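Pre-mRNA-processing-splicing factor 8 (Cryptococcus neoformans var. grubii serotype A, PDB 6MX6) carries an intein, the segment crystallised here, which probably excises itself from the Prp8 precursor by protein splicing and joins the flanking exteins. Local coordinates at residues S18-V22 and E23-E27. Residues are numbered along the deposited sequence; the frame is centred on the assembly and turned at random.
Sequences SEVLV and EDVQE
Strand 19-21 runs straight into a single 3-10 turn, where Asp24 N hydrogen-bonds to Leu21 O at 2.8 Å and Val25 N to Val22 O at 3.3 Å. Both N-H groups approach from well above the carbonyl planes. Water bridges Val22 O and Val25 O as the chain straightens. On the outer side, Leu21 lies alongside the carboxylates of Glu23 and Asp24: its CB is 3.6 Å from Asp24 OD2, and its CD1 3.7 Å from Glu23 OE2. Glu23 folds back because CG sits between its own N and carbonyl carbon (chi1 69°) and the chain bends again at chi2; OE1 passes Val22 CG1 and accepts a hydrogen bond from Gly9 N. A second water takes the N-H of Leu21 and donates to Asp24 OD2 at 2.6 Å. On the inner side, Val20 CG2 packs against Asp24 CB and Val20 CG2 lies 4.1 Å from Val25 CG2. Val22 and Val25 both reach Phe157 of strand 152-159. The corner thus leads the chain out of the 11-13/19-21 hairpin of the Hint fold toward strand 30-32, with valines buried beneath, Glu23 held by the N-H of Gly9 and Asp24 tied to Leu21 N through water.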
ATOM      1  N   SER A  18      -6.887  14.518   7.933  1.00 34.14           N
ATOM      2  CA  SER A  18      -8.202  14.153   7.427  1.00 27.10           C
ATOM      3  C   SER A  18      -8.064  13.093   6.333  1.00 25.06           C
ATOM      4  O   SER A  18      -6.988  12.889   5.767  1.00 27.59           O
ATOM      5  CB  SER A  18      -8.934  15.381   6.891  1.00 33.56           C
ATOM      6  OG  SER A  18      -8.185  16.011   5.865  1.00 42.58           O
ATOM      7  N   GLU A  19      -9.168  12.410   6.043  1.00 26.51           N
ATOM      8  CA  GLU A  19      -9.149  11.323   5.071  1.00 25.74           C
ATOM      9  C   GLU A  19      -9.461  11.836   3.670  1.00 28.43           C
ATOM     10  O   GLU A  19     -10.205  12.800   3.494  1.00 25.60           O
ATOM     11  CB  GLU A  19     -10.151  10.232   5.453  1.00 24.71           C
ATOM     12  CG  GLU A  19      -9.843   9.549   6.762  1.00 27.87           C
ATOM     13  CD  GLU A  19     -10.622   8.256   6.962  1.00 50.83           C
ATOM     14  OE1 GLU A  19     -11.281   7.788   6.005  1.00 48.22           O
ATOM     15  OE2 GLU A  19     -10.577   7.708   8.085  1.00 41.17           O
ATOM     16  N   VAL A  20      -8.900  11.161   2.670  1.00 26.30           N
ATOM     17  CA  VAL A  20      -9.208  11.418   1.264  1.00 27.08           C
ATOM     18  C   VAL A  20      -9.222  10.080   0.534  1.00 28.03           C
ATOM     19  O   VAL A  20      -8.371   9.222   0.783  1.00 22.31           O
ATOM     20  CB  VAL A  20      -8.204  12.399   0.612  1.00 28.67           C
ATOM     21  CG1 VAL A  20      -6.771  11.906   0.754  1.00 24.31           C
ATOM     22  CG2 VAL A  20      -8.538  12.622  -0.862  1.00 30.32           C
ATOM     23  N   LEU A  21     -10.204   9.883  -0.340  1.00 24.01           N
ATOM     24  CA  LEU A  21     -10.215   8.670  -1.148  1.00 24.77           C
ATOM     25  C   LEU A  21      -9.154   8.782  -2.236  1.00 30.20           C
ATOM     26  O   LEU A  21      -8.858   9.873  -2.727  1.00 25.56           O
ATOM     27  CB  LEU A  21     -11.593   8.433  -1.763  1.00 25.76           C
ATOM     28  CG  LEU A  21     -12.753   8.216  -0.781  1.00 27.78           C
ATOM     29  CD1 LEU A  21     -14.057   7.979  -1.542  1.00 30.18           C
ATOM     30  CD2 LEU A  21     -12.472   7.066   0.175  1.00 28.93           C
ATOM     31  N   VAL A  22      -8.558   7.642  -2.592  1.00 19.73           N
ATOM     32  CA  VAL A  22      -7.411   7.659  -3.494  1.00 17.79           C
ATOM     33  C   VAL A  22      -7.775   8.328  -4.816  1.00 20.92           C
ATOM     34  O   VAL A  22      -6.959   9.044  -5.410  1.00 25.59           O
ATOM     35  CB  VAL A  22      -6.863   6.232  -3.708  1.00 19.78           C
ATOM     36  CG1 VAL A  22      -7.923   5.314  -4.326  1.00 18.41           C
ATOM     37  CG2 VAL A  22      -5.625   6.268  -4.588  1.00 22.09           C
ATOM     38  N   GLU A  23      -9.003   8.124  -5.290  1.00 21.08           N
ATOM     39  CA  GLU A  23      -9.413   8.699  -6.566  1.00 25.72           C
ATOM     40  C   GLU A  23      -9.725  10.188  -6.472  1.00 22.99           C
ATOM     41  O   GLU A  23      -9.894  10.831  -7.514  1.00 28.56           O
ATOM     42  CB  GLU A  23     -10.627   7.954  -7.126  1.00 27.64           C
ATOM     43  CG  GLU A  23     -11.919   8.152  -6.348  1.00 25.92           C
ATOM     44  CD  GLU A  23     -12.148   7.045  -5.325  1.00 31.14           C
ATOM     45  OE1 GLU A  23     -11.151   6.441  -4.882  1.00 24.71           O
ATOM     46  OE2 GLU A  23     -13.319   6.779  -4.978  1.00 33.73           O
ATOM     47  N   ASP A  24      -9.802  10.747  -5.267  1.00 24.00           N
ATOM     48  CA  ASP A  24      -9.989  12.182  -5.083  1.00 27.73           C
ATOM     49  C   ASP A  24      -8.672  12.926  -4.913  1.00 26.38           C
ATOM     50  O   ASP A  24      -8.680  14.155  -4.801  1.00 28.99           O
ATOM     51  CB  ASP A  24     -10.895  12.450  -3.875  1.00 27.53           C
ATOM     52  CG  ASP A  24     -12.290  11.870  -4.052  1.00 42.50           C
ATOM     53  OD1 ASP A  24     -12.724  11.710  -5.212  1.00 41.64           O
ATOM     54  OD2 ASP A  24     -12.952  11.569  -3.032  1.00 49.42           O
ATOM     55  N   VAL A  25      -7.549  12.210  -4.890  1.00 24.20           N
ATOM     56  CA  VAL A  25      -6.238  12.845  -4.803  1.00 24.41           C
ATOM     57  C   VAL A  25      -5.938  13.545  -6.119  1.00 28.76           C
ATOM     58  O   VAL A  25      -6.013  12.934  -7.190  1.00 30.57           O
ATOM     59  CB  VAL A  25      -5.161  11.802  -4.481  1.00 26.55           C
ATOM     60  CG1 VAL A  25      -3.770  12.417  -4.578  1.00 24.56           C
ATOM     61  CG2 VAL A  25      -5.404  11.198  -3.092  1.00 22.21           C
ATOM     62  N   GLN A  26      -5.591  14.826  -6.047  1.00 31.12           N
ATOM     63  CA  GLN A  26      -5.311  15.607  -7.244  1.00 29.74           C
ATOM     64  C   GLN A  26      -3.878  16.117  -7.221  1.00 31.95           C
ATOM     65  O   GLN A  26      -3.195  16.064  -6.197  1.00 30.18           O
ATOM     66  CB  GLN A  26      -6.301  16.770  -7.387  1.00 31.09           C
ATOM     67  CG  GLN A  26      -7.389  16.499  -8.415  1.00 46.39           C
ATOM     68  CD  GLN A  26      -6.844  15.882  -9.705  1.00 61.81           C
ATOM     69  OE1 GLN A  26      -5.854  16.360 -10.277  1.00 46.24           O
ATOM     70  NE2 GLN A  26      -7.489  14.810 -10.164  1.00 48.75           N
ATOM     71  N   GLU A  27      -3.429  16.618  -8.376  1.00 31.59           N
ATOM     72  CA  GLU A  27      -2.042  17.044  -8.538  1.00 33.60           C
ATOM     73  C   GLU A  27      -1.656  18.080  -7.486  1.00 25.47           C
ATOM     74  O   GLU A  27      -2.407  19.021  -7.215  1.00 29.64           O
ATOM     75  CB  GLU A  27      -1.828  17.612  -9.944  1.00 41.13           C
ATOM     76  CG  GLU A  27      -0.435  18.175 -10.191  1.00 36.75           C
ATOM     77  CD  GLU A  27       0.553  17.137 -10.705  1.00 43.63           C
ATOM     78  OE1 GLU A  27       0.117  16.065 -11.180  1.00 46.50           O
ATOM     79  OE2 GLU A  27       1.775  17.395 -10.638  1.00 47.22           O
TER
HETATM   80  O   HOH W   1     -12.061  12.138  -0.699  1.00 28.42           O
HETATM   81  O   HOH W   2      -6.295  10.257  -7.707  1.00 24.85           O